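Long-range contacts in alternansucrase (Leuconostoc mesenteroides, PDB 6HVG), which belongs to glycoside hydrolase family 70 and combines a calcium-binding domain of the TIM-barrel clan with flanking repeats of the choline-binding type: residues A[375-380]-A[1359-1364]; A[774-779]-A[1103-1108]; A[939-944]-A[964-969]; A[1170-1175]-A[1185-1190]. One frame throughout, in Å; residues are numbered along the deposited sequence.

Interaction 1 of 4, residues A[375-380]-A[1359-1364]; sequences EYQFDQ and MPNGVE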
# COMPACT_ATOMS: atom_id res chain seq x y z
N GLU A 375 42.30 -2.46 28.98
CA GLU A 375 41.54 -1.62 29.87
C GLU A 375 40.04 -1.75 29.65
O GLU A 375 39.57 -1.61 28.52
CB GLU A 375 41.91 -0.15 29.68
CG GLU A 375 43.34 0.12 30.13
CD GLU A 375 43.67 1.60 30.18
OE1 GLU A 375 42.72 2.40 30.32
OE2 GLU A 375 44.88 1.94 30.08
N TYR A 376 39.31 -1.99 30.72
CA TYR A 376 37.86 -2.05 30.63
C TYR A 376 37.32 -0.68 30.26
O TYR A 376 37.75 0.30 30.78
CB TYR A 376 37.26 -2.56 31.92
CG TYR A 376 37.55 -4.03 32.17
CD1 TYR A 376 37.21 -5.01 31.24
CD2 TYR A 376 38.15 -4.45 33.37
CE1 TYR A 376 37.46 -6.36 31.49
CE2 TYR A 376 38.42 -5.78 33.61
CZ TYR A 376 38.06 -6.74 32.68
OH TYR A 376 38.32 -8.08 32.92
N GLN A 377 36.39 -0.64 29.31
CA GLN A 377 35.79 0.60 28.85
C GLN A 377 34.51 0.97 29.54
O GLN A 377 33.99 2.07 29.34
CB GLN A 377 35.51 0.52 27.34
CG GLN A 377 36.73 0.27 26.49
CD GLN A 377 37.75 1.35 26.64
OE1 GLN A 377 37.56 2.45 26.16
NE2 GLN A 377 38.83 1.05 27.31
N PHE A 378 33.98 0.05 30.34
CA PHE A 378 32.80 0.36 31.17
C PHE A 378 33.19 1.29 32.32
O PHE A 378 34.26 1.14 32.88
CB PHE A 378 32.05 -0.89 31.64
CG PHE A 378 32.90 -1.92 32.27
CD1 PHE A 378 33.27 -1.80 33.58
CD2 PHE A 378 33.30 -3.05 31.55
CE1 PHE A 378 34.06 -2.76 34.17
CE2 PHE A 378 34.07 -4.03 32.13
CZ PHE A 378 34.46 -3.88 33.45
N ASP A 379 32.32 2.25 32.61
CA ASP A 379 32.62 3.35 33.53
C ASP A 379 31.77 3.26 34.79
O ASP A 379 31.75 4.21 35.56
CB ASP A 379 32.38 4.73 32.85
CG ASP A 379 33.60 5.25 32.03
OD1 ASP A 379 34.76 4.84 32.33
OD2 ASP A 379 33.38 6.08 31.10
N GLN A 380 31.08 2.15 35.02
CA GLN A 380 30.12 2.05 36.14
C GLN A 380 30.43 0.83 37.04
O GLN A 380 30.19 -0.29 36.65
CB GLN A 380 28.68 1.96 35.58
CG GLN A 380 27.56 1.89 36.62
CD GLN A 380 27.48 3.11 37.52
OE1 GLN A 380 27.37 4.25 37.04
NE2 GLN A 380 27.54 2.89 38.84
N MET A 1359 36.66 -8.67 22.47
CA MET A 1359 38.04 -8.28 22.68
C MET A 1359 38.50 -8.71 24.07
O MET A 1359 37.74 -9.31 24.82
CB MET A 1359 38.19 -6.78 22.45
CG MET A 1359 37.70 -6.36 21.05
SD MET A 1359 38.37 -4.76 20.58
CE MET A 1359 36.97 -3.82 20.03
N PRO A 1360 39.77 -8.48 24.43
CA PRO A 1360 40.20 -8.96 25.75
C PRO A 1360 39.45 -8.26 26.89
O PRO A 1360 39.32 -8.84 27.96
CB PRO A 1360 41.68 -8.60 25.79
CG PRO A 1360 42.09 -8.41 24.37
CD PRO A 1360 40.88 -7.93 23.64
N ASN A 1361 38.96 -7.04 26.65
CA ASN A 1361 38.14 -6.33 27.61
C ASN A 1361 36.65 -6.56 27.39
O ASN A 1361 35.81 -5.90 28.00
CB ASN A 1361 38.43 -4.82 27.59
CG ASN A 1361 38.18 -4.21 26.24
OD1 ASN A 1361 37.68 -4.87 25.33
ND2 ASN A 1361 38.54 -2.96 26.09
N GLY A 1362 36.31 -7.50 26.50
CA GLY A 1362 34.91 -7.99 26.35
C GLY A 1362 34.04 -7.17 25.42
O GLY A 1362 32.88 -7.52 25.22
N VAL A 1363 34.61 -6.12 24.84
CA VAL A 1363 33.91 -5.27 23.90
C VAL A 1363 33.66 -6.07 22.62
O VAL A 1363 34.55 -6.75 22.09
CB VAL A 1363 34.76 -4.03 23.54
CG1 VAL A 1363 34.08 -3.20 22.46
CG2 VAL A 1363 35.01 -3.16 24.75
N GLU A 1364 32.44 -5.97 22.13
CA GLU A 1364 32.05 -6.63 20.88
C GLU A 1364 32.46 -5.75 19.69
O GLU A 1364 32.24 -4.52 19.71
CB GLU A 1364 30.54 -6.97 20.95
CG GLU A 1364 29.69 -6.86 19.71
CD GLU A 1364 28.24 -7.24 19.99
OE1 GLU A 1364 27.99 -8.03 20.92
OE2 GLU A 1364 27.33 -6.77 19.27
O HOH W 1 35.13 -3.25 28.39
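The carbonyl oxygen of Glu-375 takes two amide donors, one from each segment. Asn-1361 ND2 approaches Glu-375 O to 3.0 Å along an almost straight line (172° at the hydrogen), and the oxygen lies in the plane of the asparagine amide. From the opposite face of the carbonyl plane comes Gln-377 NE2, also 3.0 Å from Glu-375 O but standing well above the plane. In the glutamine, chi1 (-60°) places CG 3.7 Å from Asn-1361 ND2, and a bend at chi2 returns NE2 to the Glu-375 carbonyl.

Asn-1361 occupies the third position of the type I turn from Met-1359 to Gly-1362. Its CG stands between backbone N and carbonyl carbon (chi1 60°), which turns ND2 out to Glu-375 and OD1 back toward Val-1363 N, a weak bond of 3.4 Å. A short side chain carrying both a donor and an acceptor suits this double task, and the positive phi of Gly-1362 favours a glycine after it. The Tyr-376 ring runs past the asparagine in the opposite direction, with CD1 3.9 Å from Asn-1361 CB and Asn-1361 O at the ring edge. A water accepts from Gln-377 N and donates to Asn-1361 O.

The contact joins the loop between strands 370-371 and 383-384 to the one between strands 1354-1357 and 1368-1371, bringing together chain regions close to choline-binding-type repeats. Tyr-1324 of strand 1323-1326 packs against Gln-377, Phe-378 and Val-1363, while Val-1301 of strand 1301-1304 lies against Tyr-376 and Phe-378.

Interaction 2 of 4, residues A[774-779]-A[1103-1108]; sequences QDTFTF and DSFLNN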
# COMPACT_ATOMS: atom_id res chain seq x y z
N GLN A 774 -1.44 7.63 1.60
CA GLN A 774 -1.86 7.14 2.93
C GLN A 774 -2.17 8.26 3.91
O GLN A 774 -2.60 8.00 5.03
CB GLN A 774 -0.79 6.27 3.56
CG GLN A 774 -0.18 5.23 2.65
CD GLN A 774 1.11 5.70 2.02
OE1 GLN A 774 1.29 6.87 1.72
NE2 GLN A 774 2.02 4.76 1.80
N ASP A 775 -1.92 9.50 3.48
CA ASP A 775 -2.23 10.69 4.27
C ASP A 775 -3.72 10.72 4.67
O ASP A 775 -4.58 10.30 3.91
CB ASP A 775 -1.88 11.92 3.42
CG ASP A 775 -1.03 12.93 4.14
OD1 ASP A 775 -0.60 12.67 5.29
OD2 ASP A 775 -0.77 14.00 3.53
N THR A 776 -4.00 11.23 5.87
CA THR A 776 -5.37 11.40 6.33
C THR A 776 -5.96 12.68 5.74
O THR A 776 -5.35 13.75 5.86
CB THR A 776 -5.41 11.52 7.86
OG1 THR A 776 -4.98 10.29 8.41
CG2 THR A 776 -6.82 11.74 8.40
N PHE A 777 -7.15 12.58 5.15
CA PHE A 777 -7.81 13.76 4.61
C PHE A 777 -9.19 13.91 5.22
O PHE A 777 -9.86 12.93 5.52
CB PHE A 777 -7.86 13.78 3.06
CG PHE A 777 -8.46 12.58 2.44
CD1 PHE A 777 -9.83 12.49 2.28
CD2 PHE A 777 -7.66 11.56 1.97
CE1 PHE A 777 -10.41 11.39 1.71
CE2 PHE A 777 -8.22 10.46 1.37
CZ PHE A 777 -9.60 10.37 1.24
N THR A 778 -9.60 15.16 5.38
CA THR A 778 -10.88 15.50 5.95
C THR A 778 -11.92 15.43 4.81
O THR A 778 -11.60 15.42 3.63
CB THR A 778 -10.77 16.87 6.67
OG1 THR A 778 -11.52 16.82 7.88
CG2 THR A 778 -11.28 18.02 5.82
N PHE A 779 -13.19 15.38 5.18
CA PHE A 779 -14.27 15.38 4.18
C PHE A 779 -14.29 16.63 3.30
O PHE A 779 -14.55 16.52 2.11
CB PHE A 779 -15.65 15.20 4.82
CG PHE A 779 -16.10 13.78 4.89
CD1 PHE A 779 -16.49 13.11 3.73
CD2 PHE A 779 -16.14 13.11 6.11
CE1 PHE A 779 -16.93 11.80 3.79
CE2 PHE A 779 -16.57 11.79 6.17
CZ PHE A 779 -16.95 11.14 5.01
N ASP A 1103 -10.92 3.94 4.57
CA ASP A 1103 -12.18 3.24 4.88
C ASP A 1103 -12.76 3.71 6.20
O ASP A 1103 -13.97 3.83 6.33
CB ASP A 1103 -11.98 1.73 4.96
CG ASP A 1103 -11.80 1.08 3.61
OD1 ASP A 1103 -11.78 1.83 2.61
OD2 ASP A 1103 -11.66 -0.19 3.57
N SER A 1104 -11.90 3.95 7.18
CA SER A 1104 -12.34 4.27 8.52
C SER A 1104 -12.79 5.71 8.58
O SER A 1104 -13.90 5.99 9.04
CB SER A 1104 -11.24 4.00 9.55
OG SER A 1104 -11.78 4.00 10.86
N PHE A 1105 -11.95 6.63 8.15
CA PHE A 1105 -12.30 8.05 8.29
C PHE A 1105 -13.27 8.56 7.22
O PHE A 1105 -13.90 9.60 7.41
CB PHE A 1105 -11.06 8.95 8.45
CG PHE A 1105 -10.08 8.91 7.31
CD1 PHE A 1105 -10.34 9.61 6.15
CD2 PHE A 1105 -8.86 8.25 7.42
CE1 PHE A 1105 -9.45 9.60 5.10
CE2 PHE A 1105 -7.95 8.25 6.37
CZ PHE A 1105 -8.25 8.92 5.19
N LEU A 1106 -13.42 7.82 6.12
CA LEU A 1106 -14.50 8.11 5.17
C LEU A 1106 -15.80 7.34 5.44
O LEU A 1106 -16.74 7.40 4.66
CB LEU A 1106 -14.02 7.91 3.73
CG LEU A 1106 -12.93 8.87 3.22
CD1 LEU A 1106 -12.61 8.57 1.76
CD2 LEU A 1106 -13.39 10.31 3.36
N ASN A 1107 -15.87 6.61 6.54
CA ASN A 1107 -17.10 5.98 6.99
C ASN A 1107 -17.83 5.14 5.95
O ASN A 1107 -19.06 5.03 5.97
CB ASN A 1107 -18.03 7.05 7.56
CG ASN A 1107 -17.40 7.83 8.71
OD1 ASN A 1107 -16.62 7.29 9.49
ND2 ASN A 1107 -17.72 9.09 8.81
N ASN A 1108 -17.06 4.51 5.06
CA ASN A 1108 -17.67 3.81 3.95
C ASN A 1108 -18.25 2.45 4.31
O ASN A 1108 -18.95 1.83 3.50
CB ASN A 1108 -16.71 3.69 2.76
CG ASN A 1108 -15.51 2.85 3.06
OD1 ASN A 1108 -15.56 1.96 3.90
ND2 ASN A 1108 -14.43 3.10 2.35
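Phe-1105 can be followed outward from CB, which points at segment 774-779. Its CG is set between backbone N and carbonyl carbon (chi1 60°), and beyond it the ring slips under the extended backbone of Thr-776 and Phe-777. CD1 lies 3.4 Å from Phe-777 O. CE1, next along that side, stands over the centre of the Phe-777 ring, giving an edge-to-face (T-shaped) pair with centroids 5.1 Å apart and planes at 86°. At the tip, CZ meets Thr-776 CA at 4.0 Å, and CE2 has Thr-776 OG1 nearby. One face of the ring receives Thr-776 CG2 in a CH-pi contact, the methyl 4.2 Å from the centroid of Phe-1105.

Both segments belong to connections of the eight-stranded parallel barrel: helix 1102-1105 lies beyond barrel strand 1081-1083, and Thr-778 holds the N-cap position of helix 779-793, which precedes barrel strand 821-825. Where helix 1102-1105 gives way to loop, Leu-1106 presents a forked side chain that suits a place between two rings. Its CD1 is 3.5 Å from Phe-777 CZ; CD2 touches Phe-777 CE1 as well and sits over a face of Phe-779, 4.1 Å from that centroid. Leu-782 of helix 779-793 touches both Phe-777 and Leu-1106.

Interaction 3 of 4, residues A[939-944]-A[964-969]; sequences QLYRAL and LRTNDN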
# COMPACT_ATOMS: atom_id res chain seq x y z
N GLN A 939 -32.55 -7.18 -43.84
CA GLN A 939 -33.23 -6.48 -42.77
C GLN A 939 -32.74 -5.04 -42.60
O GLN A 939 -31.58 -4.73 -42.85
CB GLN A 939 -32.99 -7.24 -41.46
CG GLN A 939 -33.79 -6.73 -40.28
CD GLN A 939 -34.08 -7.81 -39.27
OE1 GLN A 939 -33.60 -8.94 -39.39
NE2 GLN A 939 -34.87 -7.47 -38.27
N LEU A 940 -33.64 -4.17 -42.15
CA LEU A 940 -33.29 -2.78 -41.87
C LEU A 940 -32.83 -2.68 -40.44
O LEU A 940 -33.49 -3.19 -39.52
CB LEU A 940 -34.48 -1.87 -42.08
CG LEU A 940 -34.16 -0.38 -42.23
CD1 LEU A 940 -33.40 -0.12 -43.52
CD2 LEU A 940 -35.40 0.49 -42.20
N TYR A 941 -31.68 -2.03 -40.26
CA TYR A 941 -31.11 -1.77 -38.94
C TYR A 941 -31.00 -0.25 -38.70
O TYR A 941 -30.85 0.51 -39.64
CB TYR A 941 -29.74 -2.45 -38.81
CG TYR A 941 -29.81 -3.91 -38.47
CD1 TYR A 941 -30.15 -4.86 -39.42
CD2 TYR A 941 -29.52 -4.36 -37.19
CE1 TYR A 941 -30.22 -6.20 -39.09
CE2 TYR A 941 -29.59 -5.70 -36.86
CZ TYR A 941 -29.94 -6.61 -37.82
OH TYR A 941 -30.01 -7.94 -37.47
N ARG A 942 -31.12 0.16 -37.44
CA ARG A 942 -30.96 1.57 -37.06
C ARG A 942 -29.99 1.74 -35.91
O ARG A 942 -29.87 0.86 -35.06
CB ARG A 942 -32.31 2.19 -36.67
CG ARG A 942 -33.00 1.63 -35.42
CD ARG A 942 -32.61 2.35 -34.15
NE ARG A 942 -33.45 1.96 -33.01
CZ ARG A 942 -33.31 2.46 -31.78
NH1 ARG A 942 -32.33 3.32 -31.49
NH2 ARG A 942 -34.15 2.10 -30.81
N ALA A 943 -29.29 2.86 -35.90
CA ALA A 943 -28.31 3.15 -34.87
C ALA A 943 -28.94 3.38 -33.51
O ALA A 943 -29.96 4.02 -33.41
CB ALA A 943 -27.48 4.38 -35.28
N LEU A 944 -28.32 2.82 -32.49
CA LEU A 944 -28.65 3.11 -31.11
C LEU A 944 -27.73 4.23 -30.57
O LEU A 944 -28.16 5.10 -29.80
CB LEU A 944 -28.46 1.85 -30.27
CG LEU A 944 -28.89 1.91 -28.80
CD1 LEU A 944 -30.41 1.81 -28.68
CD2 LEU A 944 -28.22 0.79 -28.02
N LEU A 964 -30.02 1.70 -41.80
CA LEU A 964 -29.15 1.14 -42.78
C LEU A 964 -29.64 -0.29 -42.95
O LEU A 964 -30.03 -0.95 -41.97
CB LEU A 964 -27.71 1.18 -42.29
CG LEU A 964 -26.68 0.56 -43.25
CD1 LEU A 964 -26.88 0.96 -44.71
CD2 LEU A 964 -25.27 0.92 -42.80
N ARG A 965 -29.66 -0.77 -44.19
CA ARG A 965 -30.21 -2.09 -44.49
C ARG A 965 -29.09 -3.09 -44.79
O ARG A 965 -28.15 -2.76 -45.50
CB ARG A 965 -31.18 -2.04 -45.65
CG ARG A 965 -31.97 -3.32 -45.82
CD ARG A 965 -32.98 -3.21 -46.97
NE ARG A 965 -34.14 -2.43 -46.55
CZ ARG A 965 -35.15 -2.90 -45.81
NH1 ARG A 965 -35.21 -4.17 -45.42
NH2 ARG A 965 -36.15 -2.07 -45.46
N THR A 966 -29.24 -4.30 -44.27
CA THR A 966 -28.28 -5.39 -44.49
C THR A 966 -28.50 -6.00 -45.87
O THR A 966 -29.60 -5.93 -46.41
CB THR A 966 -28.43 -6.49 -43.42
OG1 THR A 966 -29.75 -7.02 -43.46
CG2 THR A 966 -28.21 -5.96 -42.04
N ASN A 967 -27.46 -6.63 -46.41
CA ASN A 967 -27.55 -7.28 -47.72
C ASN A 967 -28.13 -8.71 -47.68
O ASN A 967 -28.71 -9.12 -46.67
CB ASN A 967 -26.17 -7.27 -48.38
CG ASN A 967 -25.20 -8.22 -47.70
OD1 ASN A 967 -25.60 -9.18 -47.04
ND2 ASN A 967 -23.92 -7.94 -47.86
N ASP A 968 -27.99 -9.44 -48.78
CA ASP A 968 -28.51 -10.81 -48.89
C ASP A 968 -27.84 -11.73 -47.87
O ASP A 968 -28.50 -12.54 -47.23
CB ASP A 968 -28.30 -11.37 -50.30
CG ASP A 968 -29.47 -12.19 -50.78
OD1 ASP A 968 -30.10 -12.90 -49.97
OD2 ASP A 968 -29.76 -12.13 -52.00
N ASN A 969 -26.53 -11.59 -47.70
CA ASN A 969 -25.83 -12.39 -46.71
C ASN A 969 -25.99 -11.91 -45.30
O ASN A 969 -25.55 -12.59 -44.41
CB ASN A 969 -24.35 -12.49 -47.06
CG ASN A 969 -24.13 -13.26 -48.33
OD1 ASN A 969 -24.78 -14.28 -48.58
ND2 ASN A 969 -23.24 -12.77 -49.16
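Arg-965 sets out with CG opposite its backbone N (chi1 -169°), then folds at chi3 (-77°), and these two torsions lay its guanidinium on Leu-940: one face covers Leu-940 CB, which lies 3.7 Å from the guanidinium plane and toward its rim. The leucine crosses it at about a right angle, placing Leu-940 CD1 3.6 Å from Arg-965 CB. In Thr-966, chi1 of 59° puts OG1 between backbone N and carbonyl carbon, on the side of Gln-939, and leaves the methyl CG2 3.4 Å from Tyr-941 CD1.

The backbones form an antiparallel ladder. Tyr-941 and Leu-964 are a hydrogen-bonded pair, with Tyr-941 N giving to Leu-964 O and Leu-964 N to Tyr-941 O. Leu-940 and Arg-965 are the adjacent non-hydrogen-bonded pair, with side chains on the other face of the sheet. The pairing continues past the strand end, where Thr-966 N reaches Gln-939 O at 2.8 Å, nearly along the C=O axis. Strands 940-947 and 962-965 belong to a large antiparallel sheet, most of whose strands come after helix 844-857, probably the C domain of this family. The Tyr-941 ring, Leu-964 and the Thr-966 methyl give Leu-972 of strand 971-975 an apolar surface.

Polar ends find partners beyond the ladder: Arg-965 NH1 bonds Asn-938 O, and Thr-966 OG1 bonds His-936 O. The arginine thus serves an exposed position in two ways, its guanidinium and CB lying on leucine while NH1 is taken by a carbonyl, and its charge probably stays partly hydrated.

Interaction 4 of 4, residues A[1170-1175]-A[1185-1190]; sequences VTATRV and TDFVNL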
# COMPACT_ATOMS: atom_id res chain seq x y z
N VAL A 1170 -0.03 -9.43 23.84
CA VAL A 1170 0.19 -10.53 22.89
C VAL A 1170 1.69 -10.77 22.74
O VAL A 1170 2.50 -9.91 23.11
CB VAL A 1170 -0.39 -10.22 21.48
CG1 VAL A 1170 -1.86 -9.86 21.56
CG2 VAL A 1170 0.40 -9.11 20.77
N THR A 1171 2.05 -11.94 22.21
CA THR A 1171 3.42 -12.22 21.77
C THR A 1171 3.46 -12.05 20.25
O THR A 1171 2.78 -12.77 19.52
CB THR A 1171 3.85 -13.65 22.15
OG1 THR A 1171 3.97 -13.75 23.56
CG2 THR A 1171 5.20 -13.98 21.55
N ALA A 1172 4.30 -11.13 19.77
CA ALA A 1172 4.21 -10.68 18.40
C ALA A 1172 5.53 -10.73 17.66
O ALA A 1172 6.58 -10.44 18.23
CB ALA A 1172 3.65 -9.27 18.35
N THR A 1173 5.45 -11.07 16.38
CA THR A 1173 6.59 -11.04 15.48
C THR A 1173 6.27 -10.13 14.30
O THR A 1173 5.15 -10.14 13.80
CB THR A 1173 6.87 -12.45 14.94
OG1 THR A 1173 7.12 -13.34 16.03
CG2 THR A 1173 8.06 -12.47 14.00
N ARG A 1174 7.25 -9.33 13.87
CA ARG A 1174 7.08 -8.42 12.72
C ARG A 1174 7.12 -9.19 11.43
O ARG A 1174 8.07 -9.92 11.16
CB ARG A 1174 8.16 -7.37 12.73
CG ARG A 1174 8.11 -6.37 11.59
CD ARG A 1174 7.04 -5.31 11.83
NE ARG A 1174 7.13 -4.27 10.84
CZ ARG A 1174 6.76 -4.42 9.57
NH1 ARG A 1174 6.24 -5.58 9.13
NH2 ARG A 1174 6.90 -3.41 8.72
N VAL A 1175 6.05 -9.05 10.64
CA VAL A 1175 5.85 -9.88 9.45
C VAL A 1175 5.40 -9.06 8.28
O VAL A 1175 4.89 -7.94 8.45
CB VAL A 1175 4.76 -10.94 9.66
CG1 VAL A 1175 5.23 -12.01 10.62
CG2 VAL A 1175 3.48 -10.30 10.17
N THR A 1185 14.89 -8.28 11.20
CA THR A 1185 14.12 -7.74 12.30
C THR A 1185 14.53 -8.35 13.63
O THR A 1185 14.68 -9.57 13.77
CB THR A 1185 12.58 -7.91 12.12
OG1 THR A 1185 11.90 -7.18 13.15
CG2 THR A 1185 12.18 -9.39 12.26
N ASP A 1186 14.66 -7.46 14.62
CA ASP A 1186 14.86 -7.89 15.99
C ASP A 1186 13.53 -8.13 16.65
O ASP A 1186 13.49 -8.67 17.76
CB ASP A 1186 15.62 -6.81 16.80
CG ASP A 1186 16.85 -6.31 16.08
OD1 ASP A 1186 17.52 -7.16 15.44
OD2 ASP A 1186 17.10 -5.07 16.14
N PHE A 1187 12.44 -7.72 16.00
CA PHE A 1187 11.11 -7.88 16.55
C PHE A 1187 10.61 -9.30 16.31
O PHE A 1187 9.89 -9.57 15.35
CB PHE A 1187 10.18 -6.85 15.94
CG PHE A 1187 8.96 -6.54 16.78
CD1 PHE A 1187 8.09 -7.54 17.19
CD2 PHE A 1187 8.69 -5.23 17.14
CE1 PHE A 1187 6.96 -7.23 17.92
CE2 PHE A 1187 7.55 -4.93 17.86
CZ PHE A 1187 6.69 -5.93 18.26
N VAL A 1188 11.02 -10.22 17.18
CA VAL A 1188 10.61 -11.60 17.13
C VAL A 1188 10.17 -12.07 18.51
O VAL A 1188 10.88 -11.86 19.49
CB VAL A 1188 11.76 -12.47 16.60
CG1 VAL A 1188 11.34 -13.93 16.48
CG2 VAL A 1188 12.21 -11.95 15.25
N ASN A 1189 8.99 -12.69 18.57
CA ASN A 1189 8.41 -13.20 19.81
C ASN A 1189 8.50 -12.23 20.99
O ASN A 1189 8.78 -12.65 22.10
CB ASN A 1189 9.04 -14.53 20.17
CG ASN A 1189 8.79 -15.60 19.12
OD1 ASN A 1189 7.66 -15.89 18.77
ND2 ASN A 1189 9.83 -16.21 18.65
N LEU A 1190 8.23 -10.95 20.75
CA LEU A 1190 8.23 -9.91 21.81
C LEU A 1190 6.84 -9.63 22.35
O LEU A 1190 5.85 -9.78 21.63
CB LEU A 1190 8.80 -8.58 21.30
CG LEU A 1190 10.18 -8.62 20.66
CD1 LEU A 1190 10.62 -7.20 20.32
CD2 LEU A 1190 11.20 -9.27 21.56
O HOH W 2 7.56 -15.84 15.70
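The Phe-1187 ring turns its edge to Ala-1172: CE1 lies 3.2 Å from Ala-1172 O, near the ring plane, and 3.9 Å from Ala-1172 CB. Over one face sits Leu-1190 CD1 of the same segment, shifted toward the rim. The small alanine side chain probably lets the ring edge come close to the strand.

Opposite Ala-1172 the chain forms a G1 beta bulge, in which Asn-1189 and Leu-1190 both face one residue. Ala-1172 N gives to Leu-1190 O at 2.8 Å, and Leu-1190 N returns a bond to Ala-1172 O. Asn-1189 takes the bulge position with positive phi (45°), a conformation asparagine tolerates better than most residues. Farther along, Arg-1174 N bonds Phe-1187 O, the carbonyl of a residue at the centre of an inverse gamma turn. An ST turn leads into it and shares Phe-1187: Thr-1185 OG1 accepts from Phe-1187 N at 3.0 Å and also bonds Asp-521. The guanidinium of Arg-1174 leads away to Glu-520, Asp-521 and Gln-528.

The bulge starts edge strand 1190-1197 of a six-stranded antiparallel sheet, whose strand 580-582 carries the calcium ligand Asp-581. Thr-1173 fits beside the bulge: its hydroxyl accepts the N-H of Asn-1189, N to OG1 3.2 Å and 170°, which probably helps to accommodate the irregular pairing. A water 2.6 Å from Thr-1173 OG1 donates to Asn-1189 OD1 at 3.1 Å.

How the interactions relate
Interaction 1 closes a loop of 978 residues that contains the other three contacts. Within it, interaction 3 is nested inside the loop of interaction 2, and interaction 4 follows both. Interactions 2, 3 and 4 fall within the family 70 range but belong to different parts: connections of the parallel barrel, the large antiparallel sheet, and the six-stranded sheet that shares in the calcium site. Interactions 2 and 4 are the closest pair by centres, 29 Å apart, without touching, whereas interactions 1 and 3 lie on opposite sides of the chain's centre, with centres 96 Å apart. Interaction 1 thus brings together parts of the chain 979 residues apart, while the other three join parts within the family 70 region.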